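Local coordinates for protein techylectin-5A (Tachypleus tridentatus, PDB 1JC9) that recognises acetyl group-containing substances on the cells it agglutinates, human erythrocytes and bacteria, as a secreted innate-immunity lectin, at residues Trp109-Lys113 with Glu165-Tyr169; Phe143-Asp147 with Trp242-Lys246. One frame throughout, in Å; residues are numbered along the deposited sequence.

Contact 1: residues Trp109-Lys113 with Glu165-Tyr169; sequences WKNYK and EDYLY
Glu165 meets Trp109 and Lys113 with one carboxylate oxygen each. Trp109 NE1 donates to Glu165 OE2 at 2.8 Å. The bond is nearly straight, with an N-H...O angle of 169°, and OE2 lies at the ring edge, close to the indole plane. On the carboxylate, OE2 is approached on its anti side. Lys113 NZ reaches Glu165 OE1 at 2.6 Å, on the syn side of that oxygen, and forms a salt bridge. Both donors stand well out of the carboxylate plane. The Lys113 chain runs extended as far as CE and then turns at its last torsion (chi4 67°), which brings NZ to OE1. The Glu165 chain is extended and crosses the lysine at about a right angle.

Tyr169 packs beside these polar groups. Its CE2 lies 3.5 Å from Trp109 CZ2. The two ring planes are 28° apart and slid past each other, with little overlap. Tyr169 OH rests against the aliphatic part of Lys113, 3.5 Å from CG. Leu168 CD2 adds an apolar touch at 4.1 Å from Trp109 CH2.

Further out, Asp128 ties both segments to helix 127-136. It forms a salt bridge with Lys113 NZ and a hydrogen bond with Tyr169 OH. Lys197 makes a cation-pi contact with Trp109, and Asp196 OD1 accepts from the backbone N of Trp109.

The contact joins helix 109-114 to the loop between strands 152-162 and 171-172 of the fibrinogen C-terminal domain. Both carboxylate oxygens of Glu165 are engaged, which probably limits rotation of its plane. Lys113 NZ has salt bridges to two carboxylates, Glu165 and Asp128, which probably favour its charged form. The indole N-H of the buried Trp109 finds its acceptor in Glu165.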
loop_
_atom_site.group_PDB
_atom_site.type_symbol
_atom_site.label_atom_id
_atom_site.label_comp_id
_atom_site.label_asym_id
_atom_site.label_seq_id
_atom_site.Cartn_x
_atom_site.Cartn_y
_atom_site.Cartn_z
ATOM N N TRP A 109 -10.704 0.679 -11.633
ATOM C CA TRP A 109 -9.999 1.951 -11.507
ATOM C C TRP A 109 -10.670 2.974 -10.597
ATOM O O TRP A 109 -10.012 3.587 -9.750
ATOM C CB TRP A 109 -9.799 2.554 -12.901
ATOM C CG TRP A 109 -8.945 3.788 -12.938
ATOM C CD1 TRP A 109 -9.366 5.086 -12.847
ATOM C CD2 TRP A 109 -7.523 3.839 -13.109
ATOM N NE1 TRP A 109 -8.294 5.940 -12.957
ATOM C CE2 TRP A 109 -7.152 5.201 -13.118
ATOM C CE3 TRP A 109 -6.527 2.864 -13.259
ATOM C CZ2 TRP A 109 -5.824 5.615 -13.272
ATOM C CZ3 TRP A 109 -5.208 3.274 -13.412
ATOM C CH2 TRP A 109 -4.870 4.638 -13.417
ATOM N N LYS A 110 -11.974 3.167 -10.767
ATOM C CA LYS A 110 -12.694 4.138 -9.951
ATOM C C LYS A 110 -12.558 3.876 -8.451
ATOM O O LYS A 110 -12.379 4.807 -7.662
ATOM C CB LYS A 110 -14.177 4.162 -10.324
ATOM C CG LYS A 110 -14.977 5.176 -9.510
ATOM C CD LYS A 110 -16.436 5.239 -9.926
ATOM C CE LYS A 110 -17.179 6.289 -9.110
ATOM N NZ LYS A 110 -18.604 6.407 -9.516
ATOM N N ASN A 111 -12.651 2.613 -8.054
ATOM C CA ASN A 111 -12.543 2.258 -6.644
ATOM C C ASN A 111 -11.143 2.513 -6.099
ATOM O O ASN A 111 -10.982 2.995 -4.976
ATOM C CB ASN A 111 -12.929 0.791 -6.446
ATOM C CG ASN A 111 -14.409 0.549 -6.676
ATOM O OD1 ASN A 111 -15.254 1.030 -5.918
ATOM N ND2 ASN A 111 -14.732 -0.189 -7.729
ATOM N N TYR A 112 -10.128 2.191 -6.894
ATOM C CA TYR A 112 -8.757 2.412 -6.466
ATOM C C TYR A 112 -8.423 3.895 -6.447
ATOM O O TYR A 112 -7.574 4.344 -5.675
ATOM C CB TYR A 112 -7.795 1.642 -7.371
ATOM C CG TYR A 112 -7.530 0.249 -6.853
ATOM C CD1 TYR A 112 -6.650 0.044 -5.793
ATOM C CD2 TYR A 112 -8.207 -0.854 -7.372
ATOM C CE1 TYR A 112 -6.448 -1.227 -5.253
ATOM C CE2 TYR A 112 -8.014 -2.137 -6.836
ATOM C CZ TYR A 112 -7.135 -2.311 -5.776
ATOM O OH TYR A 112 -6.947 -3.563 -5.221
ATOM N N LYS A 113 -9.106 4.656 -7.293
ATOM C CA LYS A 113 -8.905 6.097 -7.369
ATOM C C LYS A 113 -9.455 6.783 -6.117
ATOM O O LYS A 113 -8.791 7.637 -5.519
ATOM C CB LYS A 113 -9.609 6.649 -8.618
ATOM C CG LYS A 113 -9.818 8.162 -8.626
ATOM C CD LYS A 113 -10.654 8.574 -9.829
ATOM C CE LYS A 113 -11.060 10.046 -9.769
ATOM N NZ LYS A 113 -9.895 10.959 -9.903
ATOM N N GLU A 165 -3.437 11.274 -11.441
ATOM C CA GLU A 165 -4.180 10.423 -12.359
ATOM C C GLU A 165 -3.834 10.582 -13.833
ATOM O O GLU A 165 -3.815 9.593 -14.567
ATOM C CB GLU A 165 -5.692 10.605 -12.160
ATOM C CG GLU A 165 -6.517 9.645 -13.022
ATOM C CD GLU A 165 -7.996 9.655 -12.689
ATOM O OE1 GLU A 165 -8.468 10.635 -12.075
ATOM O OE2 GLU A 165 -8.690 8.682 -13.056
ATOM N N ASP A 166 -3.561 11.810 -14.272
ATOM C CA ASP A 166 -3.217 12.043 -15.674
ATOM C C ASP A 166 -1.986 11.241 -16.053
ATOM O O ASP A 166 -1.843 10.796 -17.191
ATOM C CB ASP A 166 -2.948 13.527 -15.936
ATOM C CG ASP A 166 -4.190 14.372 -15.798
ATOM O OD1 ASP A 166 -5.253 13.934 -16.283
ATOM O OD2 ASP A 166 -4.103 15.475 -15.215
ATOM N N TYR A 167 -1.095 11.061 -15.088
ATOM C CA TYR A 167 0.125 10.307 -15.318
ATOM C C TYR A 167 -0.021 8.876 -14.842
ATOM O O TYR A 167 0.969 8.189 -14.593
ATOM C CB TYR A 167 1.292 10.995 -14.616
ATOM C CG TYR A 167 1.647 12.298 -15.280
ATOM C CD1 TYR A 167 2.408 12.318 -16.449
ATOM C CD2 TYR A 167 1.150 13.510 -14.794
ATOM C CE1 TYR A 167 2.662 13.512 -17.123
ATOM C CE2 TYR A 167 1.397 14.710 -15.463
ATOM C CZ TYR A 167 2.154 14.698 -16.627
ATOM O OH TYR A 167 2.391 15.871 -17.304
ATOM N N LEU A 168 -1.271 8.441 -14.709
ATOM C CA LEU A 168 -1.595 7.081 -14.291
ATOM C C LEU A 168 -0.961 6.637 -12.965
ATOM O O LEU A 168 -0.556 5.484 -12.819
ATOM C CB LEU A 168 -1.211 6.106 -15.410
ATOM C CG LEU A 168 -1.755 6.459 -16.801
ATOM C CD1 LEU A 168 -1.236 5.461 -17.819
ATOM C CD2 LEU A 168 -3.278 6.458 -16.784
ATOM N N TYR A 169 -0.882 7.557 -12.006
ATOM C CA TYR A 169 -0.322 7.270 -10.685
ATOM C C TYR A 169 1.022 6.537 -10.744
ATOM O O TYR A 169 1.273 5.606 -9.976
ATOM C CB TYR A 169 -1.327 6.447 -9.874
ATOM C CG TYR A 169 -2.693 7.099 -9.762
ATOM C CD1 TYR A 169 -2.844 8.361 -9.178
ATOM C CD2 TYR A 169 -3.838 6.444 -10.221
ATOM C CE1 TYR A 169 -4.104 8.952 -9.050
ATOM C CE2 TYR A 169 -5.099 7.025 -10.098
ATOM C CZ TYR A 169 -5.226 8.275 -9.511
ATOM O OH TYR A 169 -6.476 8.839 -9.373
#

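Contact 2: residues Phe143-Asp147 with Trp242-Lys246; sequences FDLKD and WRAWK
Leu145 and Phe143 meet Trp242 where strand 139-146 of the fibrinogen-type domain's antiparallel sheet is covered by the short helix 243-246. Trp242 is the N-cap residue of that helix. Its indole lies across the strand side chains. Leu145 CD1 sits over one face, 3.7 Å from the centroid of the five-membered ring and 14° off the ring normal, a clear CH-pi contact. With CG of Trp242 anti to its own backbone nitrogen, the six-membered ring reaches on to Phe143. There the indole presents its edge to the phenyl face. The planes are 51° apart, and Trp242 CZ3 lies 3.7 Å from Phe143 CD2. Trp242 NE1 is held by Gly181 O.

Trp245 follows on the same side of the helical turn. Its CZ3 rests 3.8 Å from Leu145 CB, so Leu145 touches both indoles, one through its CD1 methyl and the other through CB. The six-membered ring of Trp245 continues to Asp147, with Trp245 CZ2 3.6 Å from Asp147 OD2. Strand 250-261 also packs here, through Val255 on Leu145 and Leu252 on Trp245.

Arg243 takes no part in this packing. It belongs to the N-acetylglucosamine pocket and touches the sugar, so the helix that packs on the strand also carries a pocket residue.

Lys246 closes the far end. Its chain bends at chi2, and CE passes over a face of its neighbour Trp245. A salt bridge then joins Lys246 NZ to Asp147 OD2 at 3.1 Å, on the anti side of that oxygen and 27° out of the carboxylate plane.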
loop_
_atom_site.group_PDB
_atom_site.type_symbol
_atom_site.label_atom_id
_atom_site.label_comp_id
_atom_site.label_asym_id
_atom_site.label_seq_id
_atom_site.Cartn_x
_atom_site.Cartn_y
_atom_site.Cartn_z
ATOM N N PHE A 143 6.746 -1.407 4.617
ATOM C CA PHE A 143 5.880 -2.565 4.430
ATOM C C PHE A 143 6.052 -3.472 5.645
ATOM O O PHE A 143 7.169 -3.861 5.972
ATOM C CB PHE A 143 6.269 -3.383 3.186
ATOM C CG PHE A 143 5.987 -2.698 1.873
ATOM C CD1 PHE A 143 6.907 -1.810 1.318
ATOM C CD2 PHE A 143 4.813 -2.971 1.173
ATOM C CE1 PHE A 143 6.666 -1.207 0.085
ATOM C CE2 PHE A 143 4.563 -2.371 -0.059
ATOM C CZ PHE A 143 5.491 -1.490 -0.604
ATOM N N ASP A 144 4.957 -3.791 6.327
ATOM C CA ASP A 144 5.019 -4.695 7.464
ATOM C C ASP A 144 4.302 -5.969 7.040
ATOM O O ASP A 144 3.112 -5.944 6.724
ATOM C CB ASP A 144 4.358 -4.077 8.700
ATOM C CG ASP A 144 5.273 -3.097 9.411
ATOM O OD1 ASP A 144 6.439 -3.456 9.666
ATOM O OD2 ASP A 144 4.837 -1.971 9.719
ATOM N N LEU A 145 5.037 -7.076 7.029
ATOM C CA LEU A 145 4.499 -8.365 6.602
ATOM C C LEU A 145 4.550 -9.418 7.710
ATOM O O LEU A 145 5.490 -9.457 8.507
ATOM C CB LEU A 145 5.304 -8.869 5.400
ATOM C CG LEU A 145 5.737 -7.800 4.390
ATOM C CD1 LEU A 145 6.802 -8.371 3.467
ATOM C CD2 LEU A 145 4.527 -7.318 3.591
ATOM N N LYS A 146 3.546 -10.286 7.742
ATOM C CA LYS A 146 3.479 -11.343 8.743
ATOM C C LYS A 146 2.912 -12.615 8.116
ATOM O O LYS A 146 1.957 -12.549 7.341
ATOM C CB LYS A 146 2.588 -10.897 9.909
ATOM C CG LYS A 146 2.426 -11.944 11.003
ATOM C CD LYS A 146 1.385 -11.536 12.041
ATOM C CE LYS A 146 1.802 -10.292 12.804
ATOM N NZ LYS A 146 0.780 -9.911 13.824
ATOM N N ASP A 147 3.499 -13.770 8.433
ATOM C CA ASP A 147 2.995 -15.026 7.885
ATOM C C ASP A 147 2.091 -15.732 8.896
ATOM O O ASP A 147 1.819 -15.189 9.969
ATOM C CB ASP A 147 4.140 -15.953 7.447
ATOM C CG ASP A 147 4.991 -16.442 8.605
ATOM O OD1 ASP A 147 4.493 -16.507 9.749
ATOM O OD2 ASP A 147 6.166 -16.784 8.361
ATOM N N TRP A 242 4.948 -11.753 -1.719
ATOM C CA TRP A 242 6.152 -10.957 -1.518
ATOM C C TRP A 242 7.221 -11.992 -1.838
ATOM O O TRP A 242 7.723 -12.704 -0.968
ATOM C CB TRP A 242 6.277 -10.442 -0.085
ATOM C CG TRP A 242 7.400 -9.446 0.050
ATOM C CD1 TRP A 242 8.712 -9.717 0.324
ATOM C CD2 TRP A 242 7.319 -8.026 -0.146
ATOM N NE1 TRP A 242 9.451 -8.557 0.310
ATOM C CE2 TRP A 242 8.621 -7.504 0.024
ATOM C CE3 TRP A 242 6.271 -7.144 -0.450
ATOM C CZ2 TRP A 242 8.907 -6.135 -0.101
ATOM C CZ3 TRP A 242 6.554 -5.784 -0.576
ATOM C CH2 TRP A 242 7.864 -5.294 -0.400
ATOM N N ARG A 243 7.526 -12.083 -3.124
ATOM C CA ARG A 243 8.473 -13.049 -3.657
ATOM C C ARG A 243 9.760 -13.318 -2.887
ATOM O O ARG A 243 10.087 -14.475 -2.617
ATOM C CB ARG A 243 8.832 -12.673 -5.093
ATOM C CG ARG A 243 9.725 -13.695 -5.775
ATOM C CD ARG A 243 10.183 -13.203 -7.125
ATOM N NE ARG A 243 11.057 -14.167 -7.779
ATOM C CZ ARG A 243 11.504 -14.044 -9.025
ATOM N NH1 ARG A 243 11.156 -12.991 -9.760
ATOM N NH2 ARG A 243 12.297 -14.977 -9.538
ATOM N N ALA A 244 10.491 -12.265 -2.544
ATOM C CA ALA A 244 11.764 -12.429 -1.854
ATOM C C ALA A 244 11.684 -13.157 -0.519
ATOM O O ALA A 244 12.685 -13.685 -0.043
ATOM C CB ALA A 244 12.437 -11.071 -1.671
ATOM N N TRP A 245 10.507 -13.197 0.092
ATOM C CA TRP A 245 10.380 -13.876 1.372
ATOM C C TRP A 245 9.689 -15.236 1.284
ATOM O O TRP A 245 10.255 -16.246 1.701
ATOM C CB TRP A 245 9.645 -12.981 2.382
ATOM C CG TRP A 245 9.524 -13.586 3.760
ATOM C CD1 TRP A 245 10.364 -14.506 4.331
ATOM C CD2 TRP A 245 8.520 -13.299 4.745
ATOM N NE1 TRP A 245 9.944 -14.806 5.604
ATOM C CE2 TRP A 245 8.816 -14.082 5.886
ATOM C CE3 TRP A 245 7.402 -12.453 4.776
ATOM C CZ2 TRP A 245 8.032 -14.047 7.048
ATOM C CZ3 TRP A 245 6.621 -12.417 5.933
ATOM C CH2 TRP A 245 6.942 -13.211 7.052
ATOM N N LYS A 246 8.480 -15.272 0.729
ATOM C CA LYS A 246 7.733 -16.527 0.652
ATOM C C LYS A 246 7.486 -17.116 -0.741
ATOM O O LYS A 246 6.750 -18.094 -0.872
ATOM C CB LYS A 246 6.387 -16.359 1.360
ATOM C CG LYS A 246 6.489 -16.023 2.840
ATOM C CD LYS A 246 7.018 -17.208 3.631
ATOM C CE LYS A 246 6.894 -16.979 5.129
ATOM N NZ LYS A 246 7.342 -18.169 5.908
#

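Contacts 1 and 2 lie on opposite sides of the chain's centre. Their own centres are about 26 Å apart, and their nearest atoms stay about 12 Å apart. The segments alternate along the chain: 109-113, 143-147, 165-169, 242-246. Each contact has a bound group at a moderate distance. In contact 1 the side chain of Leu168 is about 11 Å from the calcium ion and about 9 Å from the side chain of its ligand Asp198. In contact 2 the side chain of Trp242 is about 12 Å from the bound N-acetylglucosamine and about 8 Å from those of His220 and Tyr248. Only contact 2 contains a pocket residue, Arg243.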